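Local structure of mandelate racemase/muconate lactonizing enzyme family protein (Azoarcus sp., 2QDE) at residues T6-I11 / K76-E81; V45-A50 / L111-G116. The protein belongs to the enolase superfamily, joining an N-terminal alpha+beta domain to a TIM-barrel-like domain that carries a metal ion. All blocks are in the same frame, centred on the assembly; numbering follows the deposited sequence.

Interaction 1 of 2, residues T6-I11 / K76-E81; sequences TKVEVI and KVLLGE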
ATOM      1  N   THR A   6      49.263  13.623 -12.889  1.00 22.47           N
ATOM      2  CA  THR A   6      50.266  12.979 -13.729  1.00 22.73           C
ATOM      3  C   THR A   6      50.798  11.687 -13.137  1.00 22.68           C
ATOM      4  O   THR A   6      51.498  10.933 -13.812  1.00 23.20           O
ATOM      5  CB  THR A   6      51.466  13.909 -13.944  1.00 22.53           C
ATOM      6  OG1 THR A   6      52.058  14.204 -12.676  1.00 23.22           O
ATOM      7  CG2 THR A   6      51.030  15.201 -14.600  1.00 24.19           C
ATOM      8  N   LYS A   7      50.470  11.430 -11.875  1.00 23.68           N
ATOM      9  CA  LYS A   7      50.960  10.233 -11.216  1.00 22.51           C
ATOM     10  C   LYS A   7      50.031   9.799 -10.090  1.00 22.38           C
ATOM     11  O   LYS A   7      49.609  10.609  -9.269  1.00 20.17           O
ATOM     12  CB  LYS A   7      52.369  10.512 -10.684  1.00 24.44           C
ATOM     13  CG  LYS A   7      53.116   9.342 -10.074  1.00 26.85           C
ATOM     14  CD  LYS A   7      54.545   9.799  -9.748  1.00 29.94           C
ATOM     15  CE  LYS A   7      55.169   8.981  -8.629  1.00 33.36           C
ATOM     16  NZ  LYS A   7      56.480   9.561  -8.182  1.00 34.74           N
ATOM     17  N   VAL A   8      49.707   8.510 -10.066  1.00 20.89           N
ATOM     18  CA  VAL A   8      48.841   7.973  -9.033  1.00 19.87           C
ATOM     19  C   VAL A   8      49.636   6.939  -8.248  1.00 21.64           C
ATOM     20  O   VAL A   8      50.128   5.955  -8.811  1.00 21.58           O
ATOM     21  CB  VAL A   8      47.579   7.333  -9.655  1.00 19.64           C
ATOM     22  CG1 VAL A   8      46.691   6.760  -8.570  1.00 19.00           C
ATOM     23  CG2 VAL A   8      46.825   8.379 -10.459  1.00 17.82           C
ATOM     24  N   GLU A   9      49.767   7.170  -6.945  1.00 20.70           N
ATOM     25  CA  GLU A   9      50.531   6.282  -6.076  1.00 22.01           C
ATOM     26  C   GLU A   9      49.743   5.741  -4.883  1.00 21.83           C
ATOM     27  O   GLU A   9      49.169   6.506  -4.109  1.00 21.14           O
ATOM     28  CB  GLU A   9      51.782   7.022  -5.581  1.00 22.47           C
ATOM     29  CG  GLU A   9      52.481   6.379  -4.396  1.00 24.09           C
ATOM     30  CD  GLU A   9      53.696   7.167  -3.949  1.00 26.63           C
ATOM     31  OE1 GLU A   9      53.764   8.378  -4.255  1.00 26.90           O
ATOM     32  OE2 GLU A   9      54.579   6.584  -3.281  1.00 28.31           O
ATOM     33  N   VAL A  10      49.741   4.415  -4.738  1.00 20.10           N
ATOM     34  CA  VAL A  10      49.040   3.749  -3.642  1.00 20.69           C
ATOM     35  C   VAL A  10      50.028   2.986  -2.769  1.00 20.12           C
ATOM     36  O   VAL A  10      50.710   2.081  -3.242  1.00 21.26           O
ATOM     37  CB  VAL A  10      47.979   2.764  -4.172  1.00 19.24           C
ATOM     38  CG1 VAL A  10      47.274   2.089  -3.007  1.00 19.65           C
ATOM     39  CG2 VAL A  10      46.975   3.505  -5.039  1.00 19.72           C
ATOM     40  N   ILE A  11      50.091   3.362  -1.495  1.00 19.76           N
ATOM     41  CA  ILE A  11      51.004   2.762  -0.529  1.00 19.13           C
ATOM     42  C   ILE A  11      50.287   1.895   0.502  1.00 20.13           C
ATOM     43  O   ILE A  11      49.452   2.388   1.266  1.00 20.17           O
ATOM     44  CB  ILE A  11      51.764   3.858   0.255  1.00 20.86           C
ATOM     45  CG1 ILE A  11      52.362   4.875  -0.716  1.00 19.39           C
ATOM     46  CG2 ILE A  11      52.835   3.227   1.130  1.00 18.70           C
ATOM     47  CD1 ILE A  11      52.876   6.114  -0.041  1.00 21.82           C
ATOM     48  N   LYS A  76      41.868   5.202 -16.671  1.00 21.66           N
ATOM     49  CA  LYS A  76      40.596   5.599 -17.253  1.00 21.39           C
ATOM     50  C   LYS A  76      39.983   6.922 -16.808  1.00 20.86           C
ATOM     51  O   LYS A  76      39.261   7.550 -17.580  1.00 21.07           O
ATOM     52  CB  LYS A  76      39.568   4.485 -17.043  1.00 22.93           C
ATOM     53  CG  LYS A  76      39.917   3.177 -17.738  1.00 24.62           C
ATOM     54  CD  LYS A  76      39.999   3.363 -19.247  1.00 28.27           C
ATOM     55  CE  LYS A  76      40.296   2.046 -19.944  1.00 31.78           C
ATOM     56  NZ  LYS A  76      39.234   1.043 -19.653  1.00 33.27           N
ATOM     57  N   VAL A  77      40.275   7.371 -15.592  1.00 21.17           N
ATOM     58  CA  VAL A  77      39.651   8.604 -15.122  1.00 20.29           C
ATOM     59  C   VAL A  77      40.538   9.690 -14.539  1.00 18.51           C
ATOM     60  O   VAL A  77      40.300  10.872 -14.781  1.00 20.13           O
ATOM     61  CB  VAL A  77      38.568   8.288 -14.053  1.00 18.78           C
ATOM     62  CG1 VAL A  77      37.826   9.557 -13.667  1.00 19.50           C
ATOM     63  CG2 VAL A  77      37.602   7.251 -14.580  1.00 17.68           C
ATOM     64  N   LEU A  78      41.548   9.293 -13.776  1.00 19.47           N
ATOM     65  CA  LEU A  78      42.424  10.246 -13.092  1.00 18.77           C
ATOM     66  C   LEU A  78      43.603  10.867 -13.856  1.00 20.78           C
ATOM     67  O   LEU A  78      43.763  12.088 -13.870  1.00 20.01           O
ATOM     68  CB  LEU A  78      42.946   9.605 -11.797  1.00 19.14           C
ATOM     69  CG  LEU A  78      41.891   9.126 -10.789  1.00 18.11           C
ATOM     70  CD1 LEU A  78      42.567   8.437  -9.620  1.00 16.57           C
ATOM     71  CD2 LEU A  78      41.051  10.309 -10.310  1.00 18.75           C
ATOM     72  N   LEU A  79      44.433  10.032 -14.474  1.00 21.51           N
ATOM     73  CA  LEU A  79      45.601  10.527 -15.201  1.00 22.33           C
ATOM     74  C   LEU A  79      45.245  11.487 -16.331  1.00 22.41           C
ATOM     75  O   LEU A  79      44.400  11.190 -17.177  1.00 22.47           O
ATOM     76  CB  LEU A  79      46.422   9.348 -15.727  1.00 21.35           C
ATOM     77  CG  LEU A  79      47.131   8.584 -14.605  1.00 20.36           C
ATOM     78  CD1 LEU A  79      47.660   7.254 -15.108  1.00 21.36           C
ATOM     79  CD2 LEU A  79      48.252   9.443 -14.046  1.00 18.31           C
ATOM     80  N   GLY A  80      45.890  12.653 -16.320  1.00 23.42           N
ATOM     81  CA  GLY A  80      45.639  13.654 -17.341  1.00 23.37           C
ATOM     82  C   GLY A  80      44.413  14.512 -17.068  1.00 24.47           C
ATOM     83  O   GLY A  80      44.105  15.423 -17.838  1.00 23.56           O
ATOM     84  N   GLU A  81      43.720  14.238 -15.967  1.00 23.51           N
ATOM     85  CA  GLU A  81      42.511  14.984 -15.619  1.00 22.47           C
ATOM     86  C   GLU A  81      42.740  16.143 -14.647  1.00 23.16           C
ATOM     87  O   GLU A  81      43.666  16.119 -13.832  1.00 23.93           O
ATOM     88  CB  GLU A  81      41.461  14.020 -15.034  1.00 23.66           C
ATOM     89  CG  GLU A  81      40.137  14.686 -14.663  1.00 24.60           C
ATOM     90  CD  GLU A  81      39.451  15.297 -15.871  1.00 24.84           C
ATOM     91  OE1 GLU A  81      38.644  14.598 -16.517  1.00 24.31           O
ATOM     92  OE2 GLU A  81      39.738  16.471 -16.187  1.00 26.03           O
TER
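L79 meets the strand residues T6, K7 and V8 through one branch of its side chain. Its CB stays clear of strand 5-15, and the approach begins only at the branch point, L79 CG lying 4.2 Å from V8 CG2. CG stands beside the backbone N and anti to the carbonyl carbon (chi1 -70°), and this rotation swings the branch point toward the strand. From there CD2 does most of the touching. L79 CD2 settles over the flat face of the T6-K7 peptide, 3.5 Å from T6 C and 3.7 Å from K7 N, so the methyl sits on the peptide face rather than at an edge. On its flank, L79 CD2 has V8 CG2 at 4.0 Å. The two side chains meet at a slant, V8 through CG2 and L79 through CD2 with CG behind it. V8 points at the turn, and V8 CG2 also reaches L78 CB at 4.3 Å.

The contact is one of van der Waals packing, a methyl on a peptide and on other aliphatic carbons, and buries a modest 184 Å². L79 is where the chain leaves helix 62-78, and a type II turn from L78 to E81 then reverses it, closed by a bond of 3.0 Å from E81 N to L78 O. G80 takes the turn position with positive phi, as is usual in type II turns. V8 is packed from earlier in the same helix by I69 and A74, while L78 also leans on I89 of helix 86-96. On the strand, a classic beta bulge sets T6 and K7 together opposite H39 of strand 31-40. This is helix-on-sheet packing in the N-terminal alpha+beta domain of the enolase superfamily, with the C-terminal end of a helix laid against a bulged strand.

Interaction 2 of 2, residues V45-A50 / L111-G116; sequences VGIADA and LHDLVG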
ATOM      1  N   VAL A  45      50.567  17.802  -4.285  1.00 20.22           N
ATOM      2  CA  VAL A  45      50.183  16.399  -4.187  1.00 20.33           C
ATOM      3  C   VAL A  45      48.990  16.234  -3.243  1.00 20.49           C
ATOM      4  O   VAL A  45      48.983  16.774  -2.133  1.00 20.39           O
ATOM      5  CB  VAL A  45      51.346  15.544  -3.653  1.00 20.18           C
ATOM      6  CG1 VAL A  45      50.946  14.077  -3.632  1.00 19.27           C
ATOM      7  CG2 VAL A  45      52.591  15.755  -4.516  1.00 20.41           C
ATOM      8  N   GLY A  46      47.977  15.503  -3.697  1.00 19.99           N
ATOM      9  CA  GLY A  46      46.810  15.268  -2.859  1.00 19.42           C
ATOM     10  C   GLY A  46      46.985  13.940  -2.140  1.00 18.00           C
ATOM     11  O   GLY A  46      47.276  12.937  -2.780  1.00 17.51           O
ATOM     12  N   ILE A  47      46.820  13.926  -0.820  1.00 18.51           N
ATOM     13  CA  ILE A  47      46.985  12.693  -0.050  1.00 17.84           C
ATOM     14  C   ILE A  47      45.708  12.228   0.640  1.00 19.62           C
ATOM     15  O   ILE A  47      44.813  13.025   0.914  1.00 19.86           O
ATOM     16  CB  ILE A  47      48.074  12.853   1.036  1.00 19.14           C
ATOM     17  CG1 ILE A  47      47.663  13.943   2.035  1.00 20.65           C
ATOM     18  CG2 ILE A  47      49.398  13.211   0.386  1.00 18.84           C
ATOM     19  CD1 ILE A  47      48.627  14.113   3.189  1.00 21.07           C
ATOM     20  N   ALA A  48      45.636  10.932   0.927  1.00 18.50           N
ATOM     21  CA  ALA A  48      44.468  10.354   1.594  1.00 18.91           C
ATOM     22  C   ALA A  48      44.819   9.019   2.242  1.00 19.57           C
ATOM     23  O   ALA A  48      45.757   8.342   1.815  1.00 18.92           O
ATOM     24  CB  ALA A  48      43.331  10.162   0.598  1.00 19.25           C
ATOM     25  N   ASP A  49      44.055   8.660   3.272  1.00 18.00           N
ATOM     26  CA  ASP A  49      44.235   7.419   4.028  1.00 17.96           C
ATOM     27  C   ASP A  49      42.891   6.687   4.018  1.00 19.13           C
ATOM     28  O   ASP A  49      41.918   7.184   4.589  1.00 17.36           O
ATOM     29  CB  ASP A  49      44.613   7.753   5.475  1.00 18.43           C
ATOM     30  CG  ASP A  49      45.001   6.524   6.296  1.00 21.90           C
ATOM     31  OD1 ASP A  49      44.742   5.376   5.861  1.00 21.55           O
ATOM     32  OD2 ASP A  49      45.566   6.718   7.396  1.00 23.29           O
ATOM     33  N   ALA A  50      42.836   5.523   3.375  1.00 16.07           N
ATOM     34  CA  ALA A  50      41.599   4.751   3.301  1.00 18.27           C
ATOM     35  C   ALA A  50      41.151   4.303   4.687  1.00 20.07           C
ATOM     36  O   ALA A  50      39.954   4.114   4.945  1.00 19.52           O
ATOM     37  CB  ALA A  50      41.792   3.533   2.403  1.00 17.38           C
ATOM     38  N   LEU A 111      41.380  14.114  -3.849  1.00 18.67           N
ATOM     39  CA  LEU A 111      41.013  15.149  -4.810  1.00 17.58           C
ATOM     40  C   LEU A 111      40.701  16.439  -4.048  1.00 18.10           C
ATOM     41  O   LEU A 111      41.172  17.517  -4.420  1.00 17.36           O
ATOM     42  CB  LEU A 111      39.804  14.708  -5.649  1.00 17.56           C
ATOM     43  CG  LEU A 111      40.107  13.725  -6.787  1.00 18.29           C
ATOM     44  CD1 LEU A 111      38.816  13.128  -7.332  1.00 16.67           C
ATOM     45  CD2 LEU A 111      40.875  14.449  -7.895  1.00 18.65           C
ATOM     46  N   HIS A 112      39.921  16.325  -2.974  1.00 17.08           N
ATOM     47  CA  HIS A 112      39.574  17.498  -2.174  1.00 16.67           C
ATOM     48  C   HIS A 112      40.824  18.111  -1.551  1.00 16.54           C
ATOM     49  O   HIS A 112      40.943  19.329  -1.455  1.00 13.92           O
ATOM     50  CB  HIS A 112      38.589  17.140  -1.056  1.00 17.78           C
ATOM     51  CG  HIS A 112      37.169  17.017  -1.515  1.00 19.35           C
ATOM     52  ND1 HIS A 112      36.670  15.870  -2.096  1.00 20.06           N
ATOM     53  CD2 HIS A 112      36.144  17.902  -1.486  1.00 19.27           C
ATOM     54  CE1 HIS A 112      35.397  16.054  -2.403  1.00 19.72           C
ATOM     55  NE2 HIS A 112      35.054  17.277  -2.044  1.00 19.79           N
ATOM     56  N   ASP A 113      41.744  17.261  -1.106  1.00 16.45           N
ATOM     57  CA  ASP A 113      42.981  17.745  -0.503  1.00 17.66           C
ATOM     58  C   ASP A 113      43.763  18.549  -1.541  1.00 15.78           C
ATOM     59  O   ASP A 113      44.199  19.669  -1.274  1.00 18.60           O
ATOM     60  CB  ASP A 113      43.828  16.574  -0.008  1.00 17.87           C
ATOM     61  CG  ASP A 113      45.133  17.025   0.614  1.00 18.97           C
ATOM     62  OD1 ASP A 113      45.092  17.830   1.567  1.00 18.18           O
ATOM     63  OD2 ASP A 113      46.202  16.569   0.150  1.00 21.65           O
ATOM     64  N   LEU A 114      43.914  17.976  -2.730  1.00 16.91           N
ATOM     65  CA  LEU A 114      44.639  18.623  -3.811  1.00 18.35           C
ATOM     66  C   LEU A 114      43.979  19.924  -4.268  1.00 19.08           C
ATOM     67  O   LEU A 114      44.666  20.902  -4.560  1.00 17.21           O
ATOM     68  CB  LEU A 114      44.783  17.656  -4.984  1.00 19.73           C
ATOM     69  CG  LEU A 114      45.596  18.098  -6.204  1.00 20.30           C
ATOM     70  CD1 LEU A 114      46.943  18.665  -5.771  1.00 20.34           C
ATOM     71  CD2 LEU A 114      45.783  16.894  -7.123  1.00 20.63           C
ATOM     72  N   VAL A 115      42.650  19.944  -4.323  1.00 18.99           N
ATOM     73  CA  VAL A 115      41.939  21.152  -4.742  1.00 18.71           C
ATOM     74  C   VAL A 115      42.118  22.226  -3.679  1.00 19.26           C
ATOM     75  O   VAL A 115      42.384  23.389  -3.995  1.00 20.66           O
ATOM     76  CB  VAL A 115      40.435  20.866  -4.972  1.00 18.66           C
ATOM     77  CG1 VAL A 115      39.676  22.161  -5.224  1.00 18.03           C
ATOM     78  CG2 VAL A 115      40.272  19.944  -6.168  1.00 16.01           C
ATOM     79  N   GLY A 116      41.995  21.826  -2.417  1.00 19.89           N
ATOM     80  CA  GLY A 116      42.162  22.763  -1.323  1.00 19.67           C
ATOM     81  C   GLY A 116      43.558  23.365  -1.326  1.00 21.07           C
ATOM     82  O   GLY A 116      43.721  24.564  -1.092  1.00 20.68           O
TER
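G46 and I47 of strand 45-49 lie against D113 and L114 of helix 101-119, a helix-on-strand contact within the N-terminal alpha+beta domain of the enolase superfamily. The strand forms one border of the domain's antiparallel sheet within the chain, pairing with strand 31-40. Strand and helix segments run roughly antiparallel, at 146°, and their axes come within 6.1 Å.

The packing explains this closeness. G46 has no side chain, and the position where one would start is taken up by L114, so G46 CA comes within 4.1 Å of L114 CA and 3.8 Å of L114 CB. L114 then extends along the strand backbone, L114 CD1 reaching V45 N at 4.0 Å. Beyond the strand, the leucine is also covered by L44 and P83.

The polar part centres on D113, whose carboxylate is swung over to the strand with CG anti to the backbone N. I47 N donates to D113 OD2 over 2.9 Å in a nearly straight bond (166°). The N-H reaches the oxygen from the anti side, 28° out of the carboxylate plane. K117, one helical turn further on, forms a salt bridge to the same OD2 and also bonds V45 O, so its ammonium links helix and strand edge. D113 OD1 accepts from L365 N. Both oxygens of this buried acid thus have partners, which fix its rotation; the nearby lysine would be expected to favour the charged form. By contrast, I47 O is buried without a polar partner in the model.

Aliphatic carbon also lies against the acid. I47 CB points away from the helix, yet I47 CG1, placed between the backbone N and the carbonyl carbon, lies 3.5 Å from D113 OD2.

Interactions 1 and 2 lie in the same N-terminal domain, their centres 12 Å apart and their nearest atoms about 5 Å apart without touching. Strand 31-40 is their shared neighbour: in the sheet it runs between strand 5-15 of interaction 1 and strand 45-49 of interaction 2, where L38 pairs with G46. Along the chain the segments alternate, and strand 45-49 leads on to helix 62-78, whose end enters interaction 1. Neither contact includes a ligand of the barium ion, which is bound by D195, N197, E221 and D246. Interaction 2 nevertheless reaches probably toward the barrel domain, since D49, further along the same strand, bonds S302.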